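Local coordinates for glucose-binding protein (Thermus thermophilus HB27, PDB 2B3F), which binds glucose and galactose, here galactose, and probably delivers the sugar to a binding-protein-dependent transport system as its solute-binding component, at residues Pro160-His171 with Ala236-Trp244; Pro138-Leu146 with Pro265-Phe273. One frame throughout, in Å; residues are numbered along the deposited sequence.

Interaction 1: residues Pro160-His171 with Ala236-Trp244; sequences PLALGENWTQQH and AAFNIMGDW. Unlike the reference sequence in segment 236-244: Ile240 (reference Val). With GAL (beta-D-galactopyranose), chain G.
Trp244 and His171 meet obliquely, CE1 of the imidazole 3.8 Å from CZ2 of the indole, at the sugar site of a periplasmic binding protein. Galactose lies on one face of the Trp244 indole, with C5 3.6 Å from Trp244 CD2, the sugar-on-aromatic stacking usual in carbohydrate-binding proteins, and Gly242 CA backs the opposite face. Met241 SD sits squarely over a face of His171, 4.2 Å from the ring centroid and only 5° off the normal. Trp167 has Thr168 CG2 over one face and, at its edge, His171 ND1 and Trp244 NE1. The Met241 sulfur also makes an oblique Met-aromatic contact with Trp167, SD to CH2 3.6 Å, while Met241 CE reaches Thr168 CB. Met241 CG is anti to the backbone N (chi1 -177°), and bends at chi2 and chi3 curl the thioether back among these three helix residues. Both imidazole nitrogens have partners beyond the two segments, ND1 at His348, a residue of the galactose pocket, and NE2 at the carbonyl of Ser121, which fixes the ring's rotation.

Farther from the sugar the chains run as short parallel strands. Phe238 O accepts a nearly straight bond from Ala162 N, and one water bridges Ala162 O to Ile240 N. At the end of this pairing Pro160 O is gripped twice, by Phe238 N at 3.1 Å and by Ala237 N at 2.7 Å.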
# COMPACT_ATOMS: atom_id res chain seq x y z
N PRO A 160 -22.37 1.25 7.77
CA PRO A 160 -22.17 0.67 6.44
C PRO A 160 -20.71 0.66 5.95
O PRO A 160 -20.39 -0.14 5.06
CB PRO A 160 -23.01 1.58 5.53
CG PRO A 160 -23.94 2.30 6.43
CD PRO A 160 -23.24 2.44 7.72
N LEU A 161 -19.87 1.53 6.50
CA LEU A 161 -18.44 1.54 6.15
C LEU A 161 -17.61 0.87 7.23
O LEU A 161 -17.70 1.24 8.40
CB LEU A 161 -17.95 2.97 5.92
CG LEU A 161 -16.45 3.11 5.57
CD1 LEU A 161 -16.16 2.41 4.26
CD2 LEU A 161 -16.05 4.56 5.51
N ALA A 162 -16.83 -0.13 6.83
CA ALA A 162 -15.87 -0.78 7.71
C ALA A 162 -14.59 0.05 7.71
O ALA A 162 -14.17 0.54 6.66
CB ALA A 162 -15.57 -2.21 7.24
N LEU A 163 -14.01 0.22 8.89
CA LEU A 163 -12.80 0.99 9.07
C LEU A 163 -12.02 0.47 10.29
O LEU A 163 -12.63 -0.07 11.22
CB LEU A 163 -13.17 2.46 9.23
CG LEU A 163 -12.09 3.53 9.24
CD1 LEU A 163 -11.29 3.51 7.96
CD2 LEU A 163 -12.76 4.86 9.46
N GLY A 164 -10.69 0.59 10.26
CA GLY A 164 -9.83 0.14 11.35
C GLY A 164 -8.97 1.25 11.94
O GLY A 164 -9.32 2.45 11.92
N GLU A 165 -7.80 0.84 12.40
CA GLU A 165 -6.85 1.68 13.09
C GLU A 165 -6.35 2.88 12.26
O GLU A 165 -6.60 2.99 11.05
CB GLU A 165 -5.66 0.84 13.58
CG GLU A 165 -4.80 0.22 12.45
CD GLU A 165 -3.59 -0.51 12.97
OE1 GLU A 165 -2.82 0.10 13.74
OE2 GLU A 165 -3.40 -1.69 12.59
N ASN A 166 -5.63 3.77 12.94
CA ASN A 166 -5.21 5.04 12.37
C ASN A 166 -4.72 4.96 10.93
O ASN A 166 -5.22 5.70 10.08
CB ASN A 166 -4.14 5.67 13.26
CG ASN A 166 -3.60 6.98 12.72
OD1 ASN A 166 -2.71 6.97 11.87
ND2 ASN A 166 -4.05 8.11 13.28
N TRP A 167 -3.78 4.07 10.64
CA TRP A 167 -3.26 4.06 9.25
C TRP A 167 -4.35 3.77 8.23
O TRP A 167 -4.29 4.27 7.10
CB TRP A 167 -2.04 3.15 9.07
CG TRP A 167 -2.32 1.72 8.99
CD1 TRP A 167 -2.21 0.81 9.98
CD2 TRP A 167 -2.72 1.00 7.81
NE1 TRP A 167 -2.55 -0.44 9.52
CE2 TRP A 167 -2.86 -0.35 8.19
CE3 TRP A 167 -2.98 1.37 6.49
CZ2 TRP A 167 -3.22 -1.35 7.28
CZ3 TRP A 167 -3.37 0.39 5.59
CH2 TRP A 167 -3.48 -0.95 5.99
N THR A 168 -5.36 2.97 8.59
CA THR A 168 -6.45 2.64 7.65
C THR A 168 -7.36 3.85 7.40
O THR A 168 -8.04 3.94 6.39
CB THR A 168 -7.31 1.43 8.08
OG1 THR A 168 -8.20 1.81 9.14
CG2 THR A 168 -6.46 0.27 8.50
N GLN A 169 -7.39 4.76 8.38
CA GLN A 169 -8.13 6.01 8.23
C GLN A 169 -7.38 6.93 7.26
O GLN A 169 -7.99 7.56 6.41
CB GLN A 169 -8.33 6.67 9.58
CG GLN A 169 -9.09 5.81 10.57
CD GLN A 169 -8.83 6.20 12.03
OE1 GLN A 169 -8.39 7.33 12.32
NE2 GLN A 169 -9.05 5.25 12.94
N GLN A 170 -6.06 6.97 7.38
CA GLN A 170 -5.22 7.66 6.40
C GLN A 170 -5.42 7.06 5.01
O GLN A 170 -5.51 7.78 4.02
CB GLN A 170 -3.76 7.56 6.77
CG GLN A 170 -3.34 8.17 8.13
CD GLN A 170 -1.85 8.04 8.33
OE1 GLN A 170 -1.07 8.35 7.42
NE2 GLN A 170 -1.43 7.55 9.49
N HIS A 171 -5.49 5.73 4.96
CA HIS A 171 -5.70 4.98 3.73
C HIS A 171 -7.00 5.40 3.05
O HIS A 171 -7.03 5.67 1.87
CB HIS A 171 -5.70 3.48 3.98
CG HIS A 171 -5.64 2.69 2.72
ND1 HIS A 171 -4.48 2.09 2.27
CD2 HIS A 171 -6.59 2.45 1.78
CE1 HIS A 171 -4.73 1.50 1.11
NE2 HIS A 171 -6.01 1.69 0.80
N ALA A 236 -20.88 -4.57 7.73
CA ALA A 236 -20.61 -3.38 6.94
C ALA A 236 -20.89 -3.74 5.49
O ALA A 236 -20.90 -4.92 5.17
CB ALA A 236 -19.15 -2.97 7.11
N ALA A 237 -21.11 -2.75 4.64
CA ALA A 237 -21.35 -2.95 3.22
C ALA A 237 -20.06 -2.79 2.38
O ALA A 237 -19.88 -3.47 1.35
CB ALA A 237 -22.41 -1.97 2.72
N PHE A 238 -19.19 -1.89 2.84
CA PHE A 238 -18.02 -1.47 2.08
C PHE A 238 -16.77 -1.37 2.95
O PHE A 238 -16.85 -1.13 4.15
CB PHE A 238 -18.26 -0.11 1.45
CG PHE A 238 -19.59 0.02 0.74
CD1 PHE A 238 -19.85 -0.71 -0.41
CD2 PHE A 238 -20.57 0.87 1.24
CE1 PHE A 238 -21.08 -0.58 -1.07
CE2 PHE A 238 -21.80 0.99 0.60
CZ PHE A 238 -22.05 0.27 -0.56
N ASN A 239 -15.61 -1.51 2.31
CA ASN A 239 -14.32 -1.20 2.95
C ASN A 239 -13.39 -0.64 1.88
O ASN A 239 -13.37 -1.16 0.78
CB ASN A 239 -13.72 -2.46 3.57
CG ASN A 239 -12.45 -2.17 4.37
OD1 ASN A 239 -12.43 -1.29 5.26
ND2 ASN A 239 -11.41 -2.95 4.10
N ILE A 240 -12.65 0.42 2.21
CA ILE A 240 -11.66 0.99 1.27
C ILE A 240 -10.29 0.50 1.73
O ILE A 240 -9.84 0.87 2.80
CB ILE A 240 -11.69 2.54 1.25
CG1 ILE A 240 -13.10 3.09 0.89
CG2 ILE A 240 -10.64 3.09 0.30
CD1 ILE A 240 -13.67 2.60 -0.41
N MET A 241 -9.61 -0.33 0.94
CA MET A 241 -8.35 -0.90 1.39
C MET A 241 -7.55 -1.41 0.18
O MET A 241 -8.13 -1.74 -0.86
CB MET A 241 -8.63 -2.03 2.38
CG MET A 241 -7.44 -2.72 3.02
SD MET A 241 -6.23 -1.57 3.69
CE MET A 241 -7.18 -0.50 4.78
N GLY A 242 -6.24 -1.47 0.33
CA GLY A 242 -5.39 -2.02 -0.72
C GLY A 242 -5.70 -3.46 -1.03
O GLY A 242 -6.30 -4.17 -0.21
N ASP A 243 -5.25 -3.93 -2.19
CA ASP A 243 -5.61 -5.27 -2.65
C ASP A 243 -4.88 -6.43 -1.97
O ASP A 243 -5.13 -7.60 -2.31
CB ASP A 243 -5.62 -5.39 -4.19
CG ASP A 243 -4.40 -4.78 -4.89
OD1 ASP A 243 -3.36 -4.46 -4.26
OD2 ASP A 243 -4.50 -4.61 -6.13
N TRP A 244 -4.08 -6.14 -0.95
CA TRP A 244 -3.72 -7.20 0.01
C TRP A 244 -5.01 -7.80 0.60
O TRP A 244 -5.01 -8.94 1.08
CB TRP A 244 -2.79 -6.70 1.12
CG TRP A 244 -3.16 -5.37 1.73
CD1 TRP A 244 -3.91 -5.14 2.85
CD2 TRP A 244 -2.70 -4.08 1.29
NE1 TRP A 244 -3.97 -3.78 3.11
CE2 TRP A 244 -3.25 -3.12 2.15
CE3 TRP A 244 -1.90 -3.66 0.22
CZ2 TRP A 244 -3.00 -1.75 1.99
CZ3 TRP A 244 -1.66 -2.31 0.06
CH2 TRP A 244 -2.20 -1.37 0.93
C1 GAL G . 1.46 -2.02 2.78
C2 GAL G . 2.38 -3.05 2.11
C3 GAL G . 1.64 -4.33 1.75
C4 GAL G . 0.87 -4.88 2.95
C5 GAL G . 0.06 -3.73 3.60
C6 GAL G . -0.75 -4.13 4.84
O1 GAL G . 2.17 -0.88 3.17
O2 GAL G . 3.00 -2.45 0.96
O3 GAL G . 2.56 -5.31 1.29
O4 GAL G . 1.81 -5.44 3.83
O5 GAL G . 0.89 -2.64 3.94
O6 GAL G . 0.09 -4.36 5.93
O HOH W 1 -12.64 1.96 4.67
O HOH W 2 -9.84 1.95 5.23

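Interaction 2: residues Pro138-Leu146 with Pro265-Phe273; sequences PPRTWDKFL and PSPGTQGVF. Unlike the reference sequence in segment 138-146: Lys144 (reference Glu).
Pro139 meets Pro267 through its carbonyl, with O 3.7 Å from CG of the other ring. At Arg140 the backbone takes over: its O accepts from Gly268 N at 2.9 Å, the donor standing well above the carbonyl plane, and the amide of Gln270 folds back toward the same oxygen. Thr141 presses its carbonyl carbon on Pro267 CB, 3.5 Å away, and as N-cap residue accepts from Lys144 N through OG1. Trp142, in the first turn of the helix, lays its indole under the proline. Pro267 CB sits over the six-membered ring, 3.8 Å from the centroid and 13° off the normal, a CH-pi contact, while CD of the proline reaches CH2. The indole CG is anti to the carbonyl carbon (chi1 -73°), which swings the ring across to Pro267. With an alanine in place of this indole, Pro267 would probably lose its aromatic floor and a gap would open beneath its ring. Phe145 follows, its CD1 4.3 Å from Pro267 CG, and takes Trp142 CZ3 over its own ring face. The whole is a capped helix start packed on a type II beta turn, Ser266 to Thr269, with Pro267 and Gly268 at its two central positions.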
# COMPACT_ATOMS: atom_id res chain seq x y z
N PRO A 138 -23.24 -0.81 -5.77
CA PRO A 138 -21.93 -0.23 -5.41
C PRO A 138 -21.77 1.21 -5.90
O PRO A 138 -21.88 1.46 -7.09
CB PRO A 138 -20.93 -1.15 -6.13
CG PRO A 138 -21.68 -1.69 -7.27
CD PRO A 138 -23.09 -1.87 -6.79
N PRO A 139 -21.49 2.17 -4.98
CA PRO A 139 -21.41 3.59 -5.37
C PRO A 139 -20.19 3.98 -6.21
O PRO A 139 -19.07 3.58 -5.90
CB PRO A 139 -21.41 4.32 -4.03
CG PRO A 139 -21.02 3.32 -3.02
CD PRO A 139 -21.31 1.97 -3.54
N ARG A 140 -20.42 4.80 -7.24
CA ARG A 140 -19.37 5.22 -8.16
C ARG A 140 -18.82 6.62 -7.85
O ARG A 140 -17.81 7.03 -8.43
CB ARG A 140 -19.85 5.10 -9.62
CG ARG A 140 -20.75 6.25 -10.13
CD ARG A 140 -21.17 6.06 -11.62
NE ARG A 140 -21.76 4.74 -11.88
CZ ARG A 140 -23.05 4.41 -11.72
NH1 ARG A 140 -23.94 5.32 -11.30
NH2 ARG A 140 -23.46 3.17 -11.98
N THR A 141 -19.48 7.36 -6.94
CA THR A 141 -19.02 8.68 -6.50
C THR A 141 -19.22 8.80 -5.00
O THR A 141 -19.98 8.04 -4.43
CB THR A 141 -19.82 9.82 -7.14
OG1 THR A 141 -21.19 9.73 -6.71
CG2 THR A 141 -19.74 9.78 -8.65
N TRP A 142 -18.56 9.77 -4.38
CA TRP A 142 -18.74 9.96 -2.92
C TRP A 142 -20.14 10.44 -2.55
O TRP A 142 -20.66 10.04 -1.49
CB TRP A 142 -17.63 10.85 -2.31
CG TRP A 142 -16.33 10.11 -2.24
CD1 TRP A 142 -15.17 10.42 -2.91
CD2 TRP A 142 -16.06 8.91 -1.50
NE1 TRP A 142 -14.20 9.48 -2.62
CE2 TRP A 142 -14.72 8.55 -1.76
CE3 TRP A 142 -16.81 8.10 -0.64
CZ2 TRP A 142 -14.13 7.42 -1.18
CZ3 TRP A 142 -16.22 6.98 -0.08
CH2 TRP A 142 -14.89 6.65 -0.36
N ASP A 143 -20.79 11.22 -3.41
CA ASP A 143 -22.18 11.61 -3.16
C ASP A 143 -23.11 10.41 -3.15
O ASP A 143 -23.92 10.26 -2.24
CB ASP A 143 -22.67 12.66 -4.17
CG ASP A 143 -22.14 14.06 -3.86
OD1 ASP A 143 -21.73 14.32 -2.72
OD2 ASP A 143 -22.11 14.91 -4.76
N LYS A 144 -22.97 9.53 -4.14
CA LYS A 144 -23.76 8.30 -4.17
C LYS A 144 -23.41 7.33 -3.02
O LYS A 144 -24.27 6.63 -2.50
CB LYS A 144 -23.63 7.60 -5.53
CG LYS A 144 -24.14 8.45 -6.71
CD LYS A 144 -23.87 7.78 -8.06
CE LYS A 144 -24.31 8.67 -9.23
NZ LYS A 144 -25.06 7.91 -10.28
N PHE A 145 -22.14 7.29 -2.62
CA PHE A 145 -21.73 6.52 -1.45
C PHE A 145 -22.46 6.99 -0.20
O PHE A 145 -22.99 6.19 0.57
CB PHE A 145 -20.20 6.63 -1.26
CG PHE A 145 -19.69 5.97 -0.02
CD1 PHE A 145 -19.28 4.64 -0.04
CD2 PHE A 145 -19.59 6.68 1.17
CE1 PHE A 145 -18.81 4.03 1.12
CE2 PHE A 145 -19.13 6.07 2.33
CZ PHE A 145 -18.75 4.74 2.30
N LEU A 146 -22.47 8.29 0.03
CA LEU A 146 -23.08 8.84 1.23
C LEU A 146 -24.60 8.61 1.24
O LEU A 146 -25.15 8.28 2.27
CB LEU A 146 -22.78 10.33 1.34
CG LEU A 146 -21.31 10.68 1.62
CD1 LEU A 146 -21.09 12.16 1.43
CD2 LEU A 146 -20.89 10.23 3.01
N PRO A 265 -13.13 0.50 -8.17
CA PRO A 265 -12.28 1.60 -7.73
C PRO A 265 -12.97 2.37 -6.61
O PRO A 265 -14.22 2.35 -6.51
CB PRO A 265 -12.16 2.47 -8.99
CG PRO A 265 -12.33 1.50 -10.12
CD PRO A 265 -13.43 0.59 -9.61
N SER A 266 -12.20 3.02 -5.74
CA SER A 266 -12.79 3.82 -4.71
C SER A 266 -13.68 4.84 -5.41
O SER A 266 -13.31 5.36 -6.47
CB SER A 266 -11.73 4.52 -3.86
OG SER A 266 -10.92 3.56 -3.20
N PRO A 267 -14.85 5.14 -4.82
CA PRO A 267 -15.74 6.14 -5.42
C PRO A 267 -15.00 7.39 -5.91
O PRO A 267 -14.16 7.95 -5.20
CB PRO A 267 -16.71 6.44 -4.27
CG PRO A 267 -16.77 5.20 -3.50
CD PRO A 267 -15.38 4.63 -3.55
N GLY A 268 -15.29 7.80 -7.14
CA GLY A 268 -14.70 9.00 -7.70
C GLY A 268 -13.29 8.84 -8.26
O GLY A 268 -12.66 9.80 -8.65
N THR A 269 -12.78 7.61 -8.30
CA THR A 269 -11.39 7.41 -8.74
C THR A 269 -11.27 6.46 -9.92
O THR A 269 -10.17 6.07 -10.30
CB THR A 269 -10.50 6.90 -7.58
OG1 THR A 269 -10.80 5.54 -7.29
CG2 THR A 269 -10.67 7.76 -6.33
N GLN A 270 -12.40 6.11 -10.52
CA GLN A 270 -12.44 5.19 -11.64
C GLN A 270 -11.51 5.72 -12.73
O GLN A 270 -11.51 6.93 -13.04
CB GLN A 270 -13.88 5.07 -12.19
CG GLN A 270 -14.92 4.50 -11.21
CD GLN A 270 -15.25 5.43 -10.02
OE1 GLN A 270 -15.15 6.67 -10.11
NE2 GLN A 270 -15.63 4.82 -8.89
N GLY A 271 -10.70 4.82 -13.29
CA GLY A 271 -9.74 5.16 -14.32
C GLY A 271 -8.38 5.60 -13.81
O GLY A 271 -7.48 5.88 -14.61
N VAL A 272 -8.24 5.66 -12.48
CA VAL A 272 -6.98 6.05 -11.86
C VAL A 272 -6.57 4.92 -10.93
O VAL A 272 -7.40 4.39 -10.18
CB VAL A 272 -7.09 7.36 -11.05
CG1 VAL A 272 -5.72 7.77 -10.49
CG2 VAL A 272 -7.67 8.47 -11.91
N PHE A 273 -5.29 4.55 -11.00
CA PHE A 273 -4.73 3.44 -10.24
C PHE A 273 -3.73 4.09 -9.31
O PHE A 273 -2.71 4.61 -9.75
CB PHE A 273 -4.09 2.45 -11.23
CG PHE A 273 -3.61 1.14 -10.63
CD1 PHE A 273 -4.08 -0.06 -11.14
CD2 PHE A 273 -2.61 1.10 -9.67
CE1 PHE A 273 -3.61 -1.29 -10.66
CE2 PHE A 273 -2.12 -0.13 -9.19
CZ PHE A 273 -2.63 -1.33 -9.69

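Overall arrangement
The centres of the two interactions lie 14 Å apart, and side chains bridge them: the Phe238 ring packs on Pro139 and Phe145, Leu161 reaches Phe145, and Ile240 meets Ser266. Along the chain they are nested, 138-146 coming first, then 160-171 and 236-244, and 265-273 last. Helix 142-154 leads to strand 161-162, the outermost strand of a four-stranded mixed sheet that also holds 238-240, 123-126 and, at its other border, 262-265. Helix 166-190 is common ground too, carrying His171 in interaction 1 and packing on Trp142 in interaction 2. Interaction 1 thus runs from this sheet to the galactose pocket, whereas interaction 2 lies away from it.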